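Local coordinates for protein EmGH1 (Erythrobacter marinus, PDB 5Z87) that probably hydrolyses beta-glucosides as a family 3 glycoside hydrolase, at residues D687-S692 against E748-R753; V691-R696 against D705-Y710; P721-R726 against V767-P772. One frame throughout, in Å; residues are numbered along the deposited sequence.

Interaction 1 of 3, residues D687-S692 against E748-R753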
loop_
_atom_site.group_PDB
_atom_site.type_symbol
_atom_site.label_atom_id
_atom_site.label_comp_id
_atom_site.label_asym_id
_atom_site.label_seq_id
_atom_site.Cartn_x
_atom_site.Cartn_y
_atom_site.Cartn_z
ATOM N N ASP A 687 16.037 -27.994 18.042
ATOM C CA ASP A 687 15.944 -29.262 17.329
ATOM C C ASP A 687 15.432 -29.079 15.910
ATOM O O ASP A 687 14.702 -28.132 15.601
ATOM C CB ASP A 687 15.011 -30.226 18.056
ATOM C CG ASP A 687 15.558 -30.655 19.386
ATOM O OD1 ASP A 687 16.750 -30.382 19.635
ATOM O OD2 ASP A 687 14.804 -31.264 20.175
ATOM N N ARG A 688 15.817 -30.015 15.046
ATOM C CA ARG A 688 15.199 -30.189 13.742
ATOM C C ARG A 688 14.112 -31.259 13.830
ATOM O O ARG A 688 14.145 -32.130 14.702
ATOM C CB ARG A 688 16.243 -30.573 12.692
ATOM C CG ARG A 688 17.382 -29.569 12.596
ATOM C CD ARG A 688 18.213 -29.774 11.350
ATOM N NE ARG A 688 17.463 -29.515 10.124
ATOM C CZ ARG A 688 17.216 -28.306 9.625
ATOM N NH1 ARG A 688 17.644 -27.216 10.249
ATOM N NH2 ARG A 688 16.530 -28.188 8.497
ATOM N N LEU A 689 13.145 -31.188 12.917
ATOM C CA LEU A 689 11.969 -32.048 12.953
ATOM C C LEU A 689 11.688 -32.602 11.565
ATOM O O LEU A 689 11.617 -31.849 10.588
ATOM C CB LEU A 689 10.744 -31.283 13.459
ATOM C CG LEU A 689 9.430 -32.068 13.483
ATOM C CD1 LEU A 689 9.452 -33.088 14.613
ATOM C CD2 LEU A 689 8.245 -31.129 13.630
ATOM N N ARG A 690 11.511 -33.910 11.477
ATOM C CA ARG A 690 11.118 -34.526 10.223
ATOM C C ARG A 690 9.596 -34.561 10.112
ATOM O O ARG A 690 8.895 -34.842 11.088
ATOM C CB ARG A 690 11.705 -35.933 10.120
ATOM C CG ARG A 690 13.222 -35.934 10.221
ATOM C CD ARG A 690 13.816 -37.155 9.557
ATOM N NE ARG A 690 13.620 -38.336 10.383
ATOM C CZ ARG A 690 14.166 -39.523 10.137
ATOM N NH1 ARG A 690 14.941 -39.694 9.069
ATOM N NH2 ARG A 690 13.927 -40.542 10.956
ATOM N N VAL A 691 9.092 -34.248 8.922
ATOM C CA VAL A 691 7.665 -34.275 8.632
ATOM C C VAL A 691 7.463 -34.965 7.287
ATOM O O VAL A 691 8.174 -34.666 6.324
ATOM C CB VAL A 691 7.063 -32.856 8.617
ATOM C CG1 VAL A 691 5.599 -32.911 8.206
ATOM C CG2 VAL A 691 7.201 -32.203 9.990
ATOM N N SER A 692 6.501 -35.887 7.214
ATOM C CA SER A 692 6.209 -36.585 5.970
ATOM C C SER A 692 4.772 -36.330 5.531
ATOM O O SER A 692 3.887 -36.069 6.353
ATOM C CB SER A 692 6.429 -38.086 6.099
ATOM O OG SER A 692 5.439 -38.659 6.929
ATOM N N GLU A 748 15.555 -22.128 12.053
ATOM C CA GLU A 748 15.428 -21.080 11.053
ATOM C C GLU A 748 14.056 -21.090 10.411
ATOM O O GLU A 748 13.659 -20.087 9.812
ATOM C CB GLU A 748 16.510 -21.236 9.976
ATOM C CG GLU A 748 16.244 -22.378 8.990
ATOM C CD GLU A 748 16.753 -23.765 9.455
ATOM O OE1 GLU A 748 16.958 -23.969 10.680
ATOM O OE2 GLU A 748 16.937 -24.653 8.577
ATOM N N ASP A 749 13.319 -22.192 10.536
ATOM C CA ASP A 749 11.980 -22.292 9.978
ATOM C C ASP A 749 10.912 -21.890 10.981
ATOM O O ASP A 749 9.959 -21.194 10.622
ATOM C CB ASP A 749 11.724 -23.719 9.489
ATOM C CG ASP A 749 12.688 -24.127 8.401
ATOM O OD1 ASP A 749 12.750 -23.415 7.375
ATOM O OD2 ASP A 749 13.402 -25.134 8.579
ATOM N N PHE A 750 11.079 -22.311 12.237
ATOM C CA PHE A 750 10.077 -22.112 13.273
ATOM C C PHE A 750 10.146 -20.736 13.922
ATOM O O PHE A 750 9.155 -20.291 14.506
ATOM C CB PHE A 750 10.249 -23.168 14.357
ATOM C CG PHE A 750 10.010 -24.564 13.889
ATOM C CD1 PHE A 750 8.954 -24.853 13.045
ATOM C CD2 PHE A 750 10.840 -25.598 14.307
ATOM C CE1 PHE A 750 8.713 -26.151 12.632
ATOM C CE2 PHE A 750 10.614 -26.900 13.898
ATOM C CZ PHE A 750 9.546 -27.181 13.064
ATOM N N GLY A 751 11.298 -20.070 13.870
ATOM C CA GLY A 751 11.470 -18.781 14.489
ATOM C C GLY A 751 11.374 -17.662 13.474
ATOM O O GLY A 751 11.008 -17.859 12.316
ATOM N N TYR A 752 11.710 -16.458 13.927
ATOM C CA TYR A 752 11.718 -15.299 13.049
ATOM C C TYR A 752 12.802 -14.360 13.541
ATOM O O TYR A 752 13.237 -14.446 14.690
ATOM C CB TYR A 752 10.346 -14.609 13.011
ATOM C CG TYR A 752 10.058 -13.744 14.215
ATOM C CD1 TYR A 752 9.642 -14.297 15.418
ATOM C CD2 TYR A 752 10.202 -12.370 14.143
ATOM C CE1 TYR A 752 9.389 -13.488 16.528
ATOM C CE2 TYR A 752 9.943 -11.559 15.232
ATOM C CZ TYR A 752 9.537 -12.114 16.414
ATOM O OH TYR A 752 9.296 -11.273 17.482
ATOM N N ARG A 753 13.234 -13.461 12.660
ATOM C CA ARG A 753 14.319 -12.536 12.962
ATOM C C ARG A 753 13.771 -11.229 13.509
ATOM O O ARG A 753 12.796 -10.692 12.974
ATOM C CB ARG A 753 15.152 -12.282 11.709
ATOM C CG ARG A 753 15.827 -13.547 11.204
ATOM C CD ARG A 753 16.985 -13.231 10.264
ATOM N NE ARG A 753 17.579 -14.470 9.796
ATOM C CZ ARG A 753 18.611 -15.068 10.388
ATOM N NH1 ARG A 753 19.180 -14.523 11.456
ATOM N NH2 ARG A 753 19.071 -16.215 9.911
#

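Interaction 2 of 3, residues V691-R696 against D705-Y710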
loop_
_atom_site.group_PDB
_atom_site.type_symbol
_atom_site.label_atom_id
_atom_site.label_comp_id
_atom_site.label_asym_id
_atom_site.label_seq_id
_atom_site.Cartn_x
_atom_site.Cartn_y
_atom_site.Cartn_z
ATOM N N VAL A 691 9.092 -34.248 8.922
ATOM C CA VAL A 691 7.665 -34.275 8.632
ATOM C C VAL A 691 7.463 -34.965 7.287
ATOM O O VAL A 691 8.174 -34.666 6.324
ATOM C CB VAL A 691 7.063 -32.856 8.617
ATOM C CG1 VAL A 691 5.599 -32.911 8.206
ATOM C CG2 VAL A 691 7.201 -32.203 9.990
ATOM N N SER A 692 6.501 -35.887 7.214
ATOM C CA SER A 692 6.209 -36.585 5.970
ATOM C C SER A 692 4.772 -36.330 5.531
ATOM O O SER A 692 3.887 -36.069 6.353
ATOM C CB SER A 692 6.429 -38.086 6.099
ATOM O OG SER A 692 5.439 -38.659 6.929
ATOM N N VAL A 693 4.556 -36.414 4.219
ATOM C CA VAL A 693 3.266 -36.165 3.583
ATOM C C VAL A 693 3.101 -37.190 2.473
ATOM O O VAL A 693 3.899 -37.210 1.531
ATOM C CB VAL A 693 3.173 -34.751 2.980
ATOM C CG1 VAL A 693 1.773 -34.503 2.392
ATOM C CG2 VAL A 693 3.559 -33.689 3.992
ATOM N N SER A 694 2.064 -38.015 2.553
ATOM C CA SER A 694 1.779 -38.952 1.474
ATOM C C SER A 694 0.904 -38.299 0.414
ATOM O O SER A 694 -0.035 -37.552 0.723
ATOM C CB SER A 694 1.105 -40.228 1.995
ATOM O OG SER A 694 -0.222 -39.991 2.416
ATOM N N VAL A 695 1.233 -38.576 -0.843
ATOM C CA VAL A 695 0.454 -38.125 -1.984
ATOM C C VAL A 695 0.303 -39.298 -2.950
ATOM O O VAL A 695 1.270 -40.021 -3.220
ATOM C CB VAL A 695 1.109 -36.907 -2.658
ATOM C CG1 VAL A 695 2.582 -37.161 -2.835
ATOM C CG2 VAL A 695 0.442 -36.614 -3.990
ATOM N N ARG A 696 -0.915 -39.503 -3.448
ATOM C CA ARG A 696 -1.260 -40.648 -4.278
ATOM C C ARG A 696 -1.878 -40.138 -5.565
ATOM O O ARG A 696 -2.725 -39.235 -5.535
ATOM C CB ARG A 696 -2.241 -41.591 -3.556
ATOM C CG ARG A 696 -2.736 -42.764 -4.412
ATOM C CD ARG A 696 -3.834 -43.584 -3.717
ATOM N NE ARG A 696 -3.353 -44.265 -2.511
ATOM C CZ ARG A 696 -3.537 -43.815 -1.271
ATOM N NH1 ARG A 696 -4.192 -42.674 -1.064
ATOM N NH2 ARG A 696 -3.066 -44.501 -0.235
ATOM N N ASP A 705 2.869 -33.281 -9.328
ATOM C CA ASP A 705 2.263 -32.318 -8.423
ATOM C C ASP A 705 3.370 -31.727 -7.556
ATOM O O ASP A 705 4.423 -32.346 -7.349
ATOM C CB ASP A 705 1.165 -32.970 -7.557
ATOM C CG ASP A 705 0.113 -31.969 -7.078
ATOM O OD1 ASP A 705 0.078 -30.831 -7.591
ATOM O OD2 ASP A 705 -0.694 -32.326 -6.192
ATOM N N VAL A 706 3.129 -30.524 -7.042
ATOM C CA VAL A 706 4.051 -29.874 -6.118
ATOM C C VAL A 706 3.462 -29.969 -4.717
ATOM O O VAL A 706 2.496 -29.274 -4.389
ATOM C CB VAL A 706 4.329 -28.422 -6.514
ATOM C CG1 VAL A 706 5.316 -27.805 -5.543
ATOM C CG2 VAL A 706 4.865 -28.361 -7.952
ATOM N N VAL A 707 4.042 -30.845 -3.897
ATOM C CA VAL A 707 3.678 -30.967 -2.492
ATOM C C VAL A 707 4.222 -29.763 -1.733
ATOM O O VAL A 707 5.409 -29.435 -1.844
ATOM C CB VAL A 707 4.237 -32.285 -1.939
ATOM C CG1 VAL A 707 4.064 -32.389 -0.442
ATOM C CG2 VAL A 707 3.577 -33.459 -2.648
ATOM N N GLN A 708 3.364 -29.089 -0.958
ATOM C CA GLN A 708 3.707 -27.802 -0.357
ATOM C C GLN A 708 3.555 -27.845 1.159
ATOM O O GLN A 708 2.515 -28.266 1.678
ATOM C CB GLN A 708 2.845 -26.681 -0.954
ATOM C CG GLN A 708 3.038 -26.542 -2.457
ATOM C CD GLN A 708 2.011 -25.650 -3.141
ATOM O OE1 GLN A 708 1.538 -24.648 -2.585
ATOM N NE2 GLN A 708 1.657 -26.016 -4.362
ATOM N N LEU A 709 4.588 -27.381 1.864
ATOM C CA LEU A 709 4.620 -27.350 3.323
ATOM C C LEU A 709 4.582 -25.903 3.823
ATOM O O LEU A 709 5.271 -25.036 3.283
ATOM C CB LEU A 709 5.872 -28.060 3.844
ATOM C CG LEU A 709 5.975 -28.325 5.358
ATOM C CD1 LEU A 709 5.096 -29.494 5.772
ATOM C CD2 LEU A 709 7.413 -28.594 5.749
ATOM N N TYR A 710 3.764 -25.649 4.850
ATOM C CA TYR A 710 3.594 -24.327 5.441
ATOM C C TYR A 710 3.578 -24.458 6.954
ATOM O O TYR A 710 3.284 -25.526 7.503
ATOM C CB TYR A 710 2.280 -23.651 5.012
ATOM C CG TYR A 710 2.078 -23.467 3.532
ATOM C CD1 TYR A 710 1.660 -24.527 2.728
ATOM C CD2 TYR A 710 2.258 -22.215 2.933
ATOM C CE1 TYR A 710 1.457 -24.345 1.343
ATOM C CE2 TYR A 710 2.052 -22.025 1.564
ATOM C CZ TYR A 710 1.651 -23.102 0.775
ATOM O OH TYR A 710 1.454 -22.930 -0.579
#

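Interaction 3 of 3, residues P721-R726 against V767-P772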
loop_
_atom_site.group_PDB
_atom_site.type_symbol
_atom_site.label_atom_id
_atom_site.label_comp_id
_atom_site.label_asym_id
_atom_site.label_seq_id
_atom_site.Cartn_x
_atom_site.Cartn_y
_atom_site.Cartn_z
ATOM N N PRO A 721 2.599 -14.276 10.123
ATOM C CA PRO A 721 1.553 -14.590 9.143
ATOM C C PRO A 721 0.725 -15.796 9.557
ATOM O O PRO A 721 1.145 -16.634 10.357
ATOM C CB PRO A 721 2.341 -14.870 7.855
ATOM C CG PRO A 721 3.576 -14.080 8.016
ATOM C CD PRO A 721 3.928 -14.237 9.483
ATOM N N ILE A 722 -0.486 -15.866 8.998
ATOM C CA ILE A 722 -1.353 -17.010 9.262
ATOM C C ILE A 722 -0.809 -18.287 8.634
ATOM O O ILE A 722 -1.217 -19.381 9.037
ATOM C CB ILE A 722 -2.786 -16.742 8.762
ATOM C CG1 ILE A 722 -2.802 -16.606 7.237
ATOM C CG2 ILE A 722 -3.345 -15.496 9.400
ATOM C CD1 ILE A 722 -4.175 -16.261 6.678
ATOM N N LYS A 723 0.086 -18.176 7.648
ATOM C CA LYS A 723 0.807 -19.327 7.121
ATOM C C LYS A 723 1.998 -18.832 6.314
ATOM O O LYS A 723 1.951 -17.764 5.707
ATOM C CB LYS A 723 -0.090 -20.223 6.260
ATOM C CG LYS A 723 -0.772 -19.487 5.144
ATOM C CD LYS A 723 -1.614 -20.433 4.319
ATOM C CE LYS A 723 -2.859 -20.852 5.064
ATOM N NZ LYS A 723 -4.048 -20.759 4.147
ATOM N N GLU A 724 3.069 -19.626 6.331
ATOM C CA GLU A 724 4.354 -19.281 5.719
ATOM C C GLU A 724 4.938 -20.531 5.087
ATOM O O GLU A 724 5.216 -21.501 5.803
ATOM C CB GLU A 724 5.347 -18.745 6.754
ATOM C CG GLU A 724 4.720 -18.084 7.950
ATOM C CD GLU A 724 5.740 -17.410 8.842
ATOM O OE1 GLU A 724 5.626 -17.544 10.082
ATOM O OE2 GLU A 724 6.649 -16.745 8.296
ATOM N N MET A 725 5.154 -20.506 3.773
ATOM C CA MET A 725 5.750 -21.661 3.117
ATOM C C MET A 725 7.163 -21.906 3.639
ATOM O O MET A 725 7.969 -20.974 3.763
ATOM C CB MET A 725 5.778 -21.472 1.605
ATOM C CG MET A 725 6.617 -22.529 0.902
ATOM S SD MET A 725 6.422 -22.510 -0.897
ATOM C CE MET A 725 4.980 -23.560 -1.084
ATOM N N ARG A 726 7.446 -23.166 3.973
ATOM C CA ARG A 726 8.758 -23.576 4.440
ATOM C C ARG A 726 9.351 -24.728 3.641
ATOM O O ARG A 726 10.507 -25.080 3.887
ATOM C CB ARG A 726 8.707 -23.964 5.929
ATOM C CG ARG A 726 8.477 -22.778 6.870
ATOM C CD ARG A 726 9.633 -21.805 6.741
ATOM N NE ARG A 726 9.560 -20.656 7.640
ATOM C CZ ARG A 726 9.071 -19.469 7.291
ATOM N NH1 ARG A 726 8.570 -19.295 6.077
ATOM N NH2 ARG A 726 9.056 -18.461 8.161
ATOM N N VAL A 767 1.782 -24.820 14.032
ATOM C CA VAL A 767 0.893 -25.570 13.156
ATOM C C VAL A 767 1.667 -25.865 11.883
ATOM O O VAL A 767 2.255 -24.958 11.287
ATOM C CB VAL A 767 -0.394 -24.780 12.852
ATOM C CG1 VAL A 767 -1.386 -25.642 12.052
ATOM C CG2 VAL A 767 -1.042 -24.293 14.133
ATOM N N ILE A 768 1.705 -27.133 11.485
ATOM C CA ILE A 768 2.386 -27.561 10.268
ATOM C C ILE A 768 1.318 -27.983 9.273
ATOM O O ILE A 768 0.436 -28.778 9.609
ATOM C CB ILE A 768 3.379 -28.706 10.545
ATOM C CG1 ILE A 768 4.540 -28.213 11.408
ATOM C CG2 ILE A 768 3.907 -29.276 9.246
ATOM C CD1 ILE A 768 5.389 -29.326 11.950
ATOM N N MET A 769 1.379 -27.431 8.064
ATOM C CA MET A 769 0.344 -27.628 7.061
ATOM C C MET A 769 0.955 -28.151 5.768
ATOM O O MET A 769 2.089 -27.815 5.420
ATOM C CB MET A 769 -0.414 -26.329 6.787
ATOM C CG MET A 769 -1.162 -25.781 8.004
ATOM S SD MET A 769 -1.454 -24.007 7.857
ATOM C CE MET A 769 0.095 -23.387 8.478
ATOM N N ALA A 770 0.192 -28.986 5.058
ATOM C CA ALA A 770 0.659 -29.545 3.797
ATOM C C ALA A 770 -0.521 -29.785 2.865
ATOM O O ALA A 770 -1.631 -30.088 3.306
ATOM C CB ALA A 770 1.442 -30.846 4.018
ATOM N N GLY A 771 -0.265 -29.654 1.574
ATOM C CA GLY A 771 -1.291 -29.811 0.572
ATOM C C GLY A 771 -0.776 -29.399 -0.793
ATOM O O GLY A 771 0.390 -29.011 -0.945
ATOM N N PRO A 772 -1.631 -29.487 -1.817
ATOM C CA PRO A 772 -1.212 -29.148 -3.189
ATOM C C PRO A 772 -1.214 -27.656 -3.515
ATOM O O PRO A 772 -0.858 -27.286 -4.641
ATOM C CB PRO A 772 -2.249 -29.889 -4.045
ATOM C CG PRO A 772 -3.498 -29.951 -3.157
ATOM C CD PRO A 772 -2.966 -30.118 -1.765
#

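Interaction 1 of 3, residues D687-S692 against E748-R753
Arg-688 and Glu-748 meet at one end of the fibronectin type III-like beta sandwich, where the short helix 747-750 faces the start of strand 689-697. The contact has a charged outer part and an apolar inner part. On the outside, Arg-688 NH1 donates to Glu-748 OE2 at 3.1 Å, with an N-H...O angle of 165°. OE2 receives it on its syn lone pair and lies almost in the guanidinium plane. A second, weak bond runs from Arg-688 NH1 to Glu-748 OE1 at 3.3 Å. One nitrogen thus spans both oxygens of the carboxylate, whose plane is turned 32° from the guanidinium. A bend at chi2 (-86°) turns the Glu-748 carboxylate to the arginine. Arg-688 NE is held by a salt bridge to Glu-744, so two acids share the arginine. Asp-749 adds nearby negative charge, but its OD2 lies well out of the guanidinium plane and bonds to Gly-746 N. On the inside, Leu-689 CD2 approaches Phe-750 CZ at 4.2 Å, the two side chains crossing at about a right angle. Strand 738-745 pairs with strand 689-697 and leads into the helix. Phe-750 also touches Leu-745 of that strand, and Leu-689 touches Ala-678 of strand 671-678.

Interaction 2 of 3, residues V691-R696 against D705-Y710
No flat group enters the contact of Val-691, Val-693 and Val-695 with Val-707 and Leu-709; only methyl groups meet there. Two flat groups of residues 705-710, those of Gln-708 and Tyr-710, bond to each other. Tyr-710 OH donates to Gln-708 OE1 at 2.6 Å, in the carbonyl plane and with a C=O...O angle of 151°. At its other end the amide gives a weak bond from Gln-708 NE2 to Val-706 O, and NE2 also bonds to Gly-663 O. These bonds fix the rotation of the amide. The Tyr-710 side chain touches those of Phe-662 and Met-769.

Across the sandwich, the closest pair is Val-695 CG1 and Val-707 CG2, 3.8 Å apart. Val-695 holds CG1 between its backbone N and carbonyl carbon (chi1 46°). Val-707 keeps CG2 beside its backbone N, while its other methyl, CG1, faces Val-693 CG1 at 4.2 Å. Val-707 therefore uses one branch for each of two valines. Further along, Val-691 CG1 meets Leu-709 CD1 at 4.2 Å. The strands belong to different sheets, and no hydrogen bond joins them. Their axes come within 9.1 Å, with directions 150° apart, as in face-to-face packing of aligned beta sheets. Ser-692 and Ser-694 point away from this core. Ile-768 and Ala-770 of strand 764-771 also touch the same valine row. The contact is buried and purely apolar, so it rests on van der Waals packing and the exclusion of water.

Interaction 3 of 3, residues P721-R726 against V767-P772
Met-769 reaches Lys-723 because its CG stands beside the backbone N (chi1 -62°), its chain runs on extended at chi2, and a turn at chi3 (-85°) swings CE across. Lys-723 sets its CG between the backbone N and carbonyl carbon (chi1 55°). Met-769 lies on strand 764-771, in the five-stranded sheet of the fibronectin type III-like beta sandwich. Lys-723 is in the loop just before strand 724-733. Strands 724-733 and 764-771 are not neighbours in the sheet. Strand 703-713 runs between them and pairs with both.

The methyl end of Met-769 reaches past this intervening strand. Its CE lies 3.9 Å from Lys-723 CB, a contact with the root of the lysine chain. The same CE is 4.3 Å from Ile-722 O. Little surface is buried, and no hydrogen bond crosses between the segments. The Met-769 side chain also touches Tyr-710 of strand 703-713 and Glu-779 of strand 778-784. The lysine chain bends at chi3 and chi4, and its NZ bonds to Ser-774 O.

A separate polar cluster forms within residues 721-726. Glu-724 OE2 meets Arg-726 NH2 at 3.0 Å in a salt bridge whose hydrogen bond is weak. Both side chains also bind di(hydroxyethyl)ether, probably from the crystallisation liquor. Arg-726 folds back on its own strand: NH1 donates to Met-725 O at 2.9 Å, with the oxygen near the guanidinium plane but the nitrogen well above the carbonyl plane.

How the interactions relate
All three contacts lie in the fibronectin type III-like sandwich, with centres 11 to 16 Å apart. Interactions 1 and 2 share strand 689-697. Interactions 2 and 3 share a sheet: Tyr-710 O lies 2.8 Å from Met-769 N, and Leu-709 O lies 2.9 Å from Arg-726 N, both probable hydrogen bonds. Interactions 1 and 3 join through Asp-749 O and Arg-726 NE at 3.1 Å. Ile-768 CD1 packs 3.8 Å from Leu-689 CD2. Interaction 1 is nearest the magnesium site of Asp-713 and Ile-715: the Phe-750 side chain is about 8 Å from the ion, that of Met-769 about 12 Å. None of the segments contributes to the dithiothreitol pocket.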